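Local atomic coordinates of peroxidase (Cellulomonas bogoriensis 69B4 = DSM 16987, PDB entry 6QZO), a protein that binds heme b and, as a member of the DyP-type family, probably works as a peroxidase that oxidises its substrates with hydrogen peroxide. Residues F179-S182 and S186-D189; S192-N195 and Q199-G202; A250-A253 and R257-R260; I293-P298 and D347-L352. All blocks are in the same frame, centred on the assembly; numbering follows the deposited sequence.

Interaction 1: F179-S182 and S186-D189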
# COMPACT_ATOMS: atom_id res chain seq x y z
N PHE A 179 -4.41 2.63 4.78
CA PHE A 179 -5.08 1.32 4.80
C PHE A 179 -5.73 1.05 6.16
O PHE A 179 -5.32 1.63 7.20
CB PHE A 179 -4.07 0.20 4.49
CG PHE A 179 -2.88 0.13 5.41
CD1 PHE A 179 -2.94 -0.59 6.59
CD2 PHE A 179 -1.70 0.77 5.08
CE1 PHE A 179 -1.84 -0.67 7.43
CE2 PHE A 179 -0.60 0.68 5.92
CZ PHE A 179 -0.67 -0.04 7.09
N ARG A 180 -6.76 0.22 6.10
CA ARG A 180 -7.35 -0.52 7.25
C ARG A 180 -7.25 -1.99 6.88
O ARG A 180 -6.53 -2.32 5.91
CB ARG A 180 -8.80 -0.10 7.48
CG ARG A 180 -9.01 1.41 7.61
CD ARG A 180 -10.49 1.74 7.73
NE ARG A 180 -10.65 3.15 8.09
CZ ARG A 180 -11.58 3.64 8.91
NH1 ARG A 180 -12.45 2.85 9.52
NH2 ARG A 180 -11.60 4.94 9.15
N ARG A 181 -8.02 -2.85 7.54
CA ARG A 181 -8.05 -4.29 7.21
C ARG A 181 -8.73 -4.46 5.84
O ARG A 181 -9.37 -3.51 5.35
CB ARG A 181 -8.66 -5.06 8.38
CG ARG A 181 -7.77 -5.03 9.61
CD ARG A 181 -7.71 -6.35 10.33
NE ARG A 181 -6.77 -6.34 11.46
CZ ARG A 181 -5.61 -6.98 11.52
NH1 ARG A 181 -5.16 -7.70 10.50
NH2 ARG A 181 -4.87 -6.87 12.62
N SER A 182 -8.47 -5.59 5.19
CA SER A 182 -8.97 -5.92 3.83
C SER A 182 -10.47 -6.23 3.90
O SER A 182 -11.01 -6.50 4.97
CB SER A 182 -8.17 -7.05 3.27
OG SER A 182 -6.84 -6.60 3.00
N SER A 186 -12.51 -8.33 9.59
CA SER A 186 -12.89 -7.51 10.76
C SER A 186 -11.80 -7.63 11.83
O SER A 186 -11.16 -8.71 11.92
CB SER A 186 -14.25 -7.93 11.28
OG SER A 186 -15.21 -7.66 10.27
N GLU A 187 -11.63 -6.57 12.63
CA GLU A 187 -10.63 -6.50 13.72
C GLU A 187 -10.92 -7.61 14.73
O GLU A 187 -12.00 -8.20 14.73
CB GLU A 187 -10.66 -5.13 14.40
CG GLU A 187 -10.43 -3.96 13.46
CD GLU A 187 -9.02 -3.82 12.89
OE1 GLU A 187 -8.12 -4.62 13.30
OE2 GLU A 187 -8.82 -2.91 12.04
N PRO A 188 -9.94 -7.96 15.59
CA PRO A 188 -10.21 -8.82 16.75
C PRO A 188 -11.38 -8.31 17.62
O PRO A 188 -11.33 -7.15 18.09
CB PRO A 188 -8.89 -8.79 17.54
CG PRO A 188 -7.82 -8.45 16.50
CD PRO A 188 -8.51 -7.60 15.46
N ASP A 189 -12.41 -9.15 17.78
CA ASP A 189 -13.61 -8.90 18.63
C ASP A 189 -14.45 -7.76 18.05
O ASP A 189 -14.98 -6.95 18.84
CB ASP A 189 -13.21 -8.65 20.10
CG ASP A 189 -12.47 -9.82 20.74
OD1 ASP A 189 -12.79 -10.98 20.41
OD2 ASP A 189 -11.59 -9.56 21.58

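Interaction 2: S192-N195 and Q199-G202. With HEM (protoporphyrin IX containing Fe), chain I.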
# COMPACT_ATOMS: atom_id res chain seq x y z
N SER A 192 -13.60 -1.30 15.90
CA SER A 192 -13.89 -0.30 14.82
C SER A 192 -12.73 -0.21 13.81
O SER A 192 -12.97 -0.47 12.60
CB SER A 192 -14.21 1.05 15.39
OG SER A 192 -13.03 1.72 15.78
N MET A 193 -11.53 0.13 14.28
CA MET A 193 -10.27 0.16 13.49
C MET A 193 -9.10 0.05 14.47
O MET A 193 -9.18 0.64 15.57
CB MET A 193 -10.12 1.45 12.69
CG MET A 193 -8.90 1.48 11.77
SD MET A 193 -8.38 3.18 11.31
CE MET A 193 -6.97 3.39 12.41
N ARG A 194 -8.05 -0.68 14.07
CA ARG A 194 -6.78 -0.80 14.81
C ARG A 194 -5.76 0.08 14.11
O ARG A 194 -5.67 -0.04 12.90
CB ARG A 194 -6.29 -2.25 14.85
CG ARG A 194 -7.08 -3.12 15.82
CD ARG A 194 -6.59 -2.94 17.24
NE ARG A 194 -7.37 -3.73 18.19
CZ ARG A 194 -7.19 -3.68 19.50
NH1 ARG A 194 -6.27 -2.90 20.02
NH2 ARG A 194 -7.95 -4.42 20.29
N ASN A 195 -5.07 0.93 14.87
CA ASN A 195 -3.98 1.78 14.34
C ASN A 195 -2.65 1.08 14.66
O ASN A 195 -2.68 0.05 15.36
CB ASN A 195 -4.09 3.22 14.85
CG ASN A 195 -3.77 3.39 16.32
OD1 ASN A 195 -2.96 2.64 16.88
ND2 ASN A 195 -4.38 4.36 16.95
N GLN A 199 -3.84 0.46 18.91
CA GLN A 199 -5.03 1.00 19.63
C GLN A 199 -6.29 0.82 18.78
O GLN A 199 -6.17 0.73 17.55
CB GLN A 199 -4.85 2.48 19.94
CG GLN A 199 -3.65 2.77 20.84
CD GLN A 199 -3.10 4.16 20.63
OE1 GLN A 199 -3.35 4.82 19.61
NE2 GLN A 199 -2.34 4.62 21.60
N VAL A 200 -7.44 0.79 19.43
CA VAL A 200 -8.79 0.91 18.80
C VAL A 200 -9.03 2.39 18.56
O VAL A 200 -8.84 3.16 19.52
CB VAL A 200 -9.89 0.28 19.67
CG1 VAL A 200 -11.26 0.35 19.03
CG2 VAL A 200 -9.56 -1.16 20.02
N GLU A 201 -9.38 2.77 17.32
CA GLU A 201 -9.61 4.17 16.88
C GLU A 201 -11.02 4.22 16.26
O GLU A 201 -11.33 3.31 15.44
CB GLU A 201 -8.48 4.60 15.94
CG GLU A 201 -8.82 5.73 14.97
CD GLU A 201 -8.44 7.15 15.38
OE1 GLU A 201 -7.43 7.30 16.11
OE2 GLU A 201 -9.14 8.11 14.93
N GLY A 202 -11.85 5.19 16.67
CA GLY A 202 -13.13 5.51 16.00
C GLY A 202 -14.35 5.31 16.87
O GLY A 202 -15.47 5.53 16.39
CHA HEM I . -10.04 9.47 20.29
CHB HEM I . -5.76 7.89 18.76
CHC HEM I . -4.76 12.28 17.03
CHD HEM I . -9.20 13.76 18.18
C1A HEM I . -8.94 8.68 20.05
C2A HEM I . -8.78 7.36 20.55
C3A HEM I . -7.57 6.92 20.12
C4A HEM I . -7.00 7.96 19.34
CMA HEM I . -6.92 5.58 20.40
CAA HEM I . -9.74 6.59 21.44
CBA HEM I . -10.78 5.77 20.66
CGA HEM I . -11.78 6.69 20.04
O1A HEM I . -11.55 7.07 18.86
O2A HEM I . -12.78 7.07 20.71
C1B HEM I . -5.13 8.97 18.16
C2B HEM I . -3.82 8.88 17.63
C3B HEM I . -3.52 10.13 17.13
C4B HEM I . -4.70 10.95 17.41
CMB HEM I . -2.94 7.63 17.60
CAB HEM I . -2.33 10.61 16.40
CBB HEM I . -1.40 9.81 15.88
C1C HEM I . -5.88 13.07 17.17
C2C HEM I . -5.95 14.41 16.76
C3C HEM I . -7.20 14.87 17.08
C4C HEM I . -7.92 13.77 17.70
CMC HEM I . -4.89 15.25 16.11
CAC HEM I . -7.49 16.28 16.72
CBC HEM I . -8.61 16.92 16.92
C1D HEM I . -9.78 12.67 18.87
C2D HEM I . -11.16 12.72 19.40
C3D HEM I . -11.38 11.54 20.00
C4D HEM I . -10.14 10.77 19.82
CMD HEM I . -12.17 13.85 19.36
CAD HEM I . -12.67 11.10 20.72
CBD HEM I . -12.62 11.49 22.21
CGD HEM I . -13.87 11.16 23.02
O1D HEM I . -14.88 11.90 22.96
O2D HEM I . -13.92 10.16 23.79
NA HEM I . -7.85 9.03 19.31
NB HEM I . -5.61 10.21 18.02
NC HEM I . -7.06 12.69 17.74
ND HEM I . -9.23 11.48 19.15
FE HEM I . -7.50 10.87 18.67

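Interaction 3: A250-A253 and R257-R260. With HEM (protoporphyrin IX containing Fe), chain I.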
# COMPACT_ATOMS: atom_id res chain seq x y z
N ALA A 250 1.02 2.19 30.96
CA ALA A 250 1.40 3.57 30.58
C ALA A 250 0.78 3.94 29.23
O ALA A 250 0.41 5.11 29.05
CB ALA A 250 2.91 3.71 30.56
N ARG A 251 0.66 2.99 28.30
CA ARG A 251 0.05 3.22 26.96
C ARG A 251 -1.45 3.42 27.11
O ARG A 251 -2.02 4.26 26.38
CB ARG A 251 0.27 2.04 26.03
CG ARG A 251 1.70 1.89 25.52
CD ARG A 251 1.80 0.67 24.62
NE ARG A 251 3.09 0.63 23.94
CZ ARG A 251 3.42 -0.23 22.98
NH1 ARG A 251 2.55 -1.14 22.58
NH2 ARG A 251 4.61 -0.17 22.43
N GLU A 252 -2.08 2.66 27.99
CA GLU A 252 -3.53 2.74 28.26
C GLU A 252 -3.82 4.06 28.98
O GLU A 252 -4.80 4.74 28.61
CB GLU A 252 -3.98 1.50 29.02
CG GLU A 252 -3.93 0.26 28.16
CD GLU A 252 -4.38 -1.03 28.82
OE1 GLU A 252 -4.30 -1.10 30.06
OE2 GLU A 252 -4.81 -1.95 28.09
N ALA A 253 -2.97 4.44 29.94
CA ALA A 253 -3.11 5.71 30.69
C ALA A 253 -3.03 6.89 29.71
O ALA A 253 -3.78 7.87 29.92
CB ALA A 253 -2.09 5.81 31.78
N ARG A 257 -8.06 4.53 27.53
CA ARG A 257 -8.79 3.29 27.15
C ARG A 257 -7.82 2.10 27.05
O ARG A 257 -6.63 2.32 26.77
CB ARG A 257 -9.55 3.49 25.83
CG ARG A 257 -10.43 4.73 25.79
CD ARG A 257 -11.16 4.90 24.48
NE ARG A 257 -12.39 4.16 24.62
CZ ARG A 257 -13.62 4.65 24.60
NH1 ARG A 257 -13.87 5.93 24.38
NH2 ARG A 257 -14.62 3.80 24.79
N THR A 258 -8.32 0.88 27.23
CA THR A 258 -7.50 -0.36 27.24
C THR A 258 -7.20 -0.78 25.81
O THR A 258 -7.98 -0.40 24.90
CB THR A 258 -8.18 -1.51 28.01
OG1 THR A 258 -9.34 -1.88 27.26
CG2 THR A 258 -8.56 -1.13 29.42
N LEU A 259 -6.11 -1.51 25.60
CA LEU A 259 -5.67 -1.92 24.24
C LEU A 259 -6.45 -3.15 23.80
O LEU A 259 -6.82 -3.22 22.61
CB LEU A 259 -4.16 -2.12 24.24
CG LEU A 259 -3.38 -0.81 24.29
CD1 LEU A 259 -1.96 -1.02 24.79
CD2 LEU A 259 -3.39 -0.13 22.92
N ARG A 260 -6.74 -4.06 24.73
CA ARG A 260 -7.40 -5.34 24.40
C ARG A 260 -8.82 -5.04 23.93
O ARG A 260 -9.08 -5.26 22.74
CB ARG A 260 -7.36 -6.31 25.59
CG ARG A 260 -7.78 -7.73 25.22
CD ARG A 260 -7.74 -8.68 26.41
NE ARG A 260 -9.00 -8.99 27.12
CZ ARG A 260 -9.48 -8.32 28.17
NH1 ARG A 260 -8.86 -7.24 28.63
NH2 ARG A 260 -10.61 -8.71 28.74
CHA HEM I . -10.04 9.47 20.29
CHB HEM I . -5.76 7.89 18.76
CHC HEM I . -4.76 12.28 17.03
CHD HEM I . -9.20 13.76 18.18
C1A HEM I . -8.94 8.68 20.05
C2A HEM I . -8.78 7.36 20.55
C3A HEM I . -7.57 6.92 20.12
C4A HEM I . -7.00 7.96 19.34
CMA HEM I . -6.92 5.58 20.40
CAA HEM I . -9.74 6.59 21.44
CBA HEM I . -10.78 5.77 20.66
CGA HEM I . -11.78 6.69 20.04
O1A HEM I . -11.55 7.07 18.86
O2A HEM I . -12.78 7.07 20.71
C1B HEM I . -5.13 8.97 18.16
C2B HEM I . -3.82 8.88 17.63
C3B HEM I . -3.52 10.13 17.13
C4B HEM I . -4.70 10.95 17.41
CMB HEM I . -2.94 7.63 17.60
CAB HEM I . -2.33 10.61 16.40
CBB HEM I . -1.40 9.81 15.88
C1C HEM I . -5.88 13.07 17.17
C2C HEM I . -5.95 14.41 16.76
C3C HEM I . -7.20 14.87 17.08
C4C HEM I . -7.92 13.77 17.70
CMC HEM I . -4.89 15.25 16.11
CAC HEM I . -7.49 16.28 16.72
CBC HEM I . -8.61 16.92 16.92
C1D HEM I . -9.78 12.67 18.87
C2D HEM I . -11.16 12.72 19.40
C3D HEM I . -11.38 11.54 20.00
C4D HEM I . -10.14 10.77 19.82
CMD HEM I . -12.17 13.85 19.36
CAD HEM I . -12.67 11.10 20.72
CBD HEM I . -12.62 11.49 22.21
CGD HEM I . -13.87 11.16 23.02
O1D HEM I . -14.88 11.90 22.96
O2D HEM I . -13.92 10.16 23.79
NA HEM I . -7.85 9.03 19.31
NB HEM I . -5.61 10.21 18.02
NC HEM I . -7.06 12.69 17.74
ND HEM I . -9.23 11.48 19.15
FE HEM I . -7.50 10.87 18.67

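Interaction 4: I293-P298 and D347-L352. With HEM (protoporphyrin IX containing Fe), chain I.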
# COMPACT_ATOMS: atom_id res chain seq x y z
N ILE A 293 -8.37 11.13 25.54
CA ILE A 293 -9.85 11.16 25.32
C ILE A 293 -10.48 12.16 26.29
O ILE A 293 -11.63 12.57 26.04
CB ILE A 293 -10.47 9.75 25.45
CG1 ILE A 293 -10.46 9.23 26.89
CG2 ILE A 293 -9.81 8.80 24.48
CD1 ILE A 293 -11.37 8.06 27.11
N ARG A 294 -9.78 12.53 27.36
CA ARG A 294 -10.25 13.61 28.26
C ARG A 294 -10.04 14.95 27.54
O ARG A 294 -10.97 15.74 27.50
CB ARG A 294 -9.53 13.56 29.61
CG ARG A 294 -9.98 14.63 30.58
CD ARG A 294 -9.13 14.64 31.83
NE ARG A 294 -9.43 13.52 32.70
CZ ARG A 294 -10.46 13.46 33.54
NH1 ARG A 294 -11.32 14.46 33.63
NH2 ARG A 294 -10.64 12.38 34.29
N ARG A 295 -8.85 15.16 26.99
CA ARG A 295 -8.43 16.45 26.38
C ARG A 295 -9.14 16.65 25.03
O ARG A 295 -9.31 17.81 24.64
CB ARG A 295 -6.91 16.50 26.25
CG ARG A 295 -6.17 16.45 27.57
CD ARG A 295 -6.43 17.68 28.41
NE ARG A 295 -5.89 18.88 27.78
CZ ARG A 295 -6.14 20.12 28.17
NH1 ARG A 295 -6.94 20.35 29.20
NH2 ARG A 295 -5.61 21.13 27.50
N ALA A 296 -9.51 15.56 24.35
CA ALA A 296 -10.07 15.58 22.98
C ALA A 296 -11.60 15.64 23.02
O ALA A 296 -12.20 16.04 21.99
CB ALA A 296 -9.60 14.37 22.22
N ARG A 297 -12.20 15.28 24.15
CA ARG A 297 -13.67 15.28 24.37
C ARG A 297 -14.24 16.65 23.98
O ARG A 297 -13.59 17.66 24.18
CB ARG A 297 -13.98 14.94 25.83
CG ARG A 297 -15.45 14.63 26.07
CD ARG A 297 -15.81 14.42 27.51
NE ARG A 297 -17.23 14.10 27.58
CZ ARG A 297 -17.75 12.87 27.68
NH1 ARG A 297 -16.96 11.80 27.72
NH2 ARG A 297 -19.06 12.71 27.74
N PRO A 298 -15.46 16.72 23.39
CA PRO A 298 -16.15 17.99 23.21
C PRO A 298 -16.35 18.75 24.54
O PRO A 298 -16.80 18.15 25.49
CB PRO A 298 -17.53 17.58 22.64
CG PRO A 298 -17.26 16.28 21.95
CD PRO A 298 -16.24 15.59 22.84
N ASP A 347 -2.84 20.65 21.83
CA ASP A 347 -1.53 21.35 21.80
C ASP A 347 -1.16 21.77 23.23
O ASP A 347 0.00 21.62 23.58
CB ASP A 347 -1.54 22.57 20.87
CG ASP A 347 -0.23 23.34 20.89
OD1 ASP A 347 0.80 22.75 20.53
OD2 ASP A 347 -0.25 24.51 21.28
N ALA A 348 -2.13 22.28 24.00
CA ALA A 348 -1.90 22.83 25.37
C ALA A 348 -1.49 21.69 26.32
O ALA A 348 -0.56 21.91 27.12
CB ALA A 348 -3.13 23.56 25.86
N ALA A 349 -2.12 20.52 26.23
CA ALA A 349 -1.78 19.33 27.03
C ALA A 349 -2.43 18.07 26.46
O ALA A 349 -3.66 18.05 26.28
CB ALA A 349 -2.17 19.53 28.48
N ASP A 350 -1.62 17.04 26.20
CA ASP A 350 -2.04 15.67 25.81
C ASP A 350 -0.83 14.75 25.98
O ASP A 350 0.20 15.02 25.37
CB ASP A 350 -2.59 15.65 24.38
CG ASP A 350 -3.13 14.30 23.95
OD1 ASP A 350 -3.08 13.36 24.77
OD2 ASP A 350 -3.59 14.19 22.80
N LEU A 351 -0.96 13.69 26.79
CA LEU A 351 0.15 12.72 27.04
C LEU A 351 0.63 12.13 25.70
O LEU A 351 1.84 11.91 25.54
CB LEU A 351 -0.35 11.63 27.98
CG LEU A 351 -0.53 12.04 29.44
CD1 LEU A 351 -1.08 10.86 30.24
CD2 LEU A 351 0.79 12.54 30.05
N LEU A 352 -0.29 11.91 24.77
CA LEU A 352 -0.06 11.30 23.43
C LEU A 352 0.94 12.13 22.61
O LEU A 352 1.63 11.53 21.76
CB LEU A 352 -1.40 11.19 22.71
CG LEU A 352 -1.38 10.48 21.36
CD1 LEU A 352 -0.91 9.04 21.51
CD2 LEU A 352 -2.73 10.50 20.70
CHA HEM I . -10.04 9.47 20.29
CHB HEM I . -5.76 7.89 18.76
CHC HEM I . -4.76 12.28 17.03
CHD HEM I . -9.20 13.76 18.18
C1A HEM I . -8.94 8.68 20.05
C2A HEM I . -8.78 7.36 20.55
C3A HEM I . -7.57 6.92 20.12
C4A HEM I . -7.00 7.96 19.34
CMA HEM I . -6.92 5.58 20.40
CAA HEM I . -9.74 6.59 21.44
CBA HEM I . -10.78 5.77 20.66
CGA HEM I . -11.78 6.69 20.04
O1A HEM I . -11.55 7.07 18.86
O2A HEM I . -12.78 7.07 20.71
C1B HEM I . -5.13 8.97 18.16
C2B HEM I . -3.82 8.88 17.63
C3B HEM I . -3.52 10.13 17.13
C4B HEM I . -4.70 10.95 17.41
CMB HEM I . -2.94 7.63 17.60
CAB HEM I . -2.33 10.61 16.40
CBB HEM I . -1.40 9.81 15.88
C1C HEM I . -5.88 13.07 17.17
C2C HEM I . -5.95 14.41 16.76
C3C HEM I . -7.20 14.87 17.08
C4C HEM I . -7.92 13.77 17.70
CMC HEM I . -4.89 15.25 16.11
CAC HEM I . -7.49 16.28 16.72
CBC HEM I . -8.61 16.92 16.92
C1D HEM I . -9.78 12.67 18.87
C2D HEM I . -11.16 12.72 19.40
C3D HEM I . -11.38 11.54 20.00
C4D HEM I . -10.14 10.77 19.82
CMD HEM I . -12.17 13.85 19.36
CAD HEM I . -12.67 11.10 20.72
CBD HEM I . -12.62 11.49 22.21
CGD HEM I . -13.87 11.16 23.02
O1D HEM I . -14.88 11.90 22.96
O2D HEM I . -13.92 10.16 23.79
NA HEM I . -7.85 9.03 19.31
NB HEM I . -5.61 10.21 18.02
NC HEM I . -7.06 12.69 17.74
ND HEM I . -9.23 11.48 19.15
FE HEM I . -7.50 10.87 18.67

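Interaction 1: F179-S182 and S186-D189
Arg181 NE donates to Glu187 OE1 across 2.9 Å, in a fairly straight hydrogen bond (156° at the hydrogen) that is also a salt bridge. The oxygen lies in the guanidinium plane, whereas NE stands above the carboxylate plane, 48° out of it, and the two planes are 70° apart. The carboxylate meets the guanidinium by a single oxygen, at the NE edge. Its other oxygen, Glu187 OE2, rests beside the aliphatic part of the same chain, 3.4 Å from Arg181 CG. Glu187 folds back to make this approach, its chain bent at chi2. OE2 then accepts a hydrogen bond from Arg194 N, so the carboxylate holds two parts of the loop at once. The far end of the guanidinium belongs to the dimer interface: Arg181 NH1 hydrogen-bonds Thr154 of the second subunit and forms a salt bridge with Asp151 of the same subunit. NH2, by contrast, is buried with no partner in the model. A leucine in place of Arg181 would probably take this positive partner from Glu187 OE1 and from Asp151 of the second subunit. The contact draws together two pieces of loop lacking regular structure, 179-182 and 186-189. The first runs straight out of strand 170-179, an outermost strand of its four-stranded antiparallel sheet, and Phe179 is backbone-bonded there to Asn311 of strand 306-314. The salt bridge thus lies just past the place where the sheets of the two ferredoxin-like halves meet, on the long connection leading to strand 229-238.

Interaction 2: S192-N195 and Q199-G202
Beside the heme methyl CMB, Asn195 ND2 donates to Gln199 OE1 over 2.9 Å, in the carbonyl plane and on a lone pair of the oxygen, although the two amides are turned 62° apart. Further along, Gly202 N gives a straight bond to propionate O1A (2.9 Å, 163°), while Glu201 OE1 comes within 3.2 Å of the meso carbon CHB. Behind this layer, Glu201 N donates to Met193 O (2.8 Å) and Asn195 N to Gln199 O (2.9 Å), flanking Arg194 and Val200, a single antiparallel bridge of the non-hydrogen-bonded kind. Asn195 OD1 is met by Gln199 N from above its carbonyl plane and also takes Met197 N, a placement that follows from chi1 of 71°. An alanine at Asn195 would probably leave Gln199 OE1, Gln199 N and Met197 N without their side-chain partner and let the turn loosen. From the same bridged pair, Val200 CG2 sits over the centre of one face of the Arg194 guanidinium, 3.5 Å from CZ, and Arg194 NH1 is hydrogen-bonded to Gly198 O and Leu259 O. Residues 198-202 (Gly-Gln-Val-Glu-Gly) appear to be a variant of the family's GXXDG motif, Glu201 probably standing where relatives carry the distal aspartate. Its OE2 forms a salt bridge with Arg307, a heme-binding residue. The contact thus probably fixes an acid-arginine pair over the heme, consistent with a distal peroxide pocket.

Interaction 3: A250-A253 and R257-R260
Glu252 turns CG opposite its carbonyl carbon (chi1 -69°) and then runs out straight, which carries OE2 across to the backbone of Leu259. Leu259 N donates to OE2 over 2.8 Å, nearly straight at 164°, meeting the oxygen on its anti side and somewhat out of the carboxylate plane. The same oxygen lies close along the preceding residue, 3.2 Å from Thr258 CA. A weaker link runs nearer the helix: Arg257 N to Glu252 O is a long, bent bond of 3.4 Å, and Glu252 CA makes a CA-H...O contact with Arg257 O. Together these fold the loop back against the last turns of helix 248-255, a short helix of the C-terminal half of the DyP fold. The Leu259 side chain crosses that of Arg251 at about a right angle, its CD1 4.0 Å from Arg251 CB. The polar end of Arg251 continues past the leucine to a salt bridge with Glu89 of the second subunit. Arg257 leaves in another direction: kinked at chi3 (88°), it lays CD 3.8 Å from the propionate carbon CAA of the heme and gives NE to Gly262 O.

Interaction 4: I293-P298 and D347-L352
Arg295 supplies the polar link, NE donating to the backbone Ala349 O at 2.8 Å. The bond is moderately bent (148° at the hydrogen), and NE is tilted 30° from the carbonyl plane. Bends at chi2 and chi3 (both about -65°) curl the arginine round this oxygen, and its CG also comes within 3.2 Å of Ala349 O. NH2 goes on to Arg345 O in helix 340-348, so one guanidinium serves two carbonyls near the end of that helix. The nonpolar contacts are two methyls: Ala349 CB lies over one face of the guanidinium, and Ala348 CB meets its edge, 3.8 Å from NH2. Just beyond, where the chain has left helix 340-348, Asp350 makes an Asx turn, its OD1 accepting from Leu352 N at 3.1 Å and opening the 3-10 turn. Its OD2 receives ND1 of His292, the axial ligand of the iron; such a histidine-aspartate pair on the proximal side is a hallmark of heme peroxidases, and here the carboxylate probably helps orient the ligand from the second shell. Against the cofactor, Ala296 CB packs on pyrrole D, 3.6 Å from C2D, and Leu352 CD2 on pyrrole B, 3.6 Å from C2B, both against the heme face opposite Glu201. Ile293 CG2 touches the propionate carbon CAA.

How the interactions relate
From the N terminus the four contacts come in series, none crossing or enclosing another. Interactions 1 and 2 each close a short loop with three residues between their segments, both on the connection from strand 170-179 to strand 229-238, and the Glu187 carboxylate links them. Interaction 3 folds the loop that follows helix 248-255 back onto that helix and is tied back to interaction 2 through the Arg194 guanidinium. Interaction 4 spans 48 residues, including strands 306-314 and 323-332, to bring helix 292-296 to the end of helix 340-348; Arg257 CG against Ile293 CD1 connects it with interaction 3. Interactions 2, 3 and 4 all touch the heme.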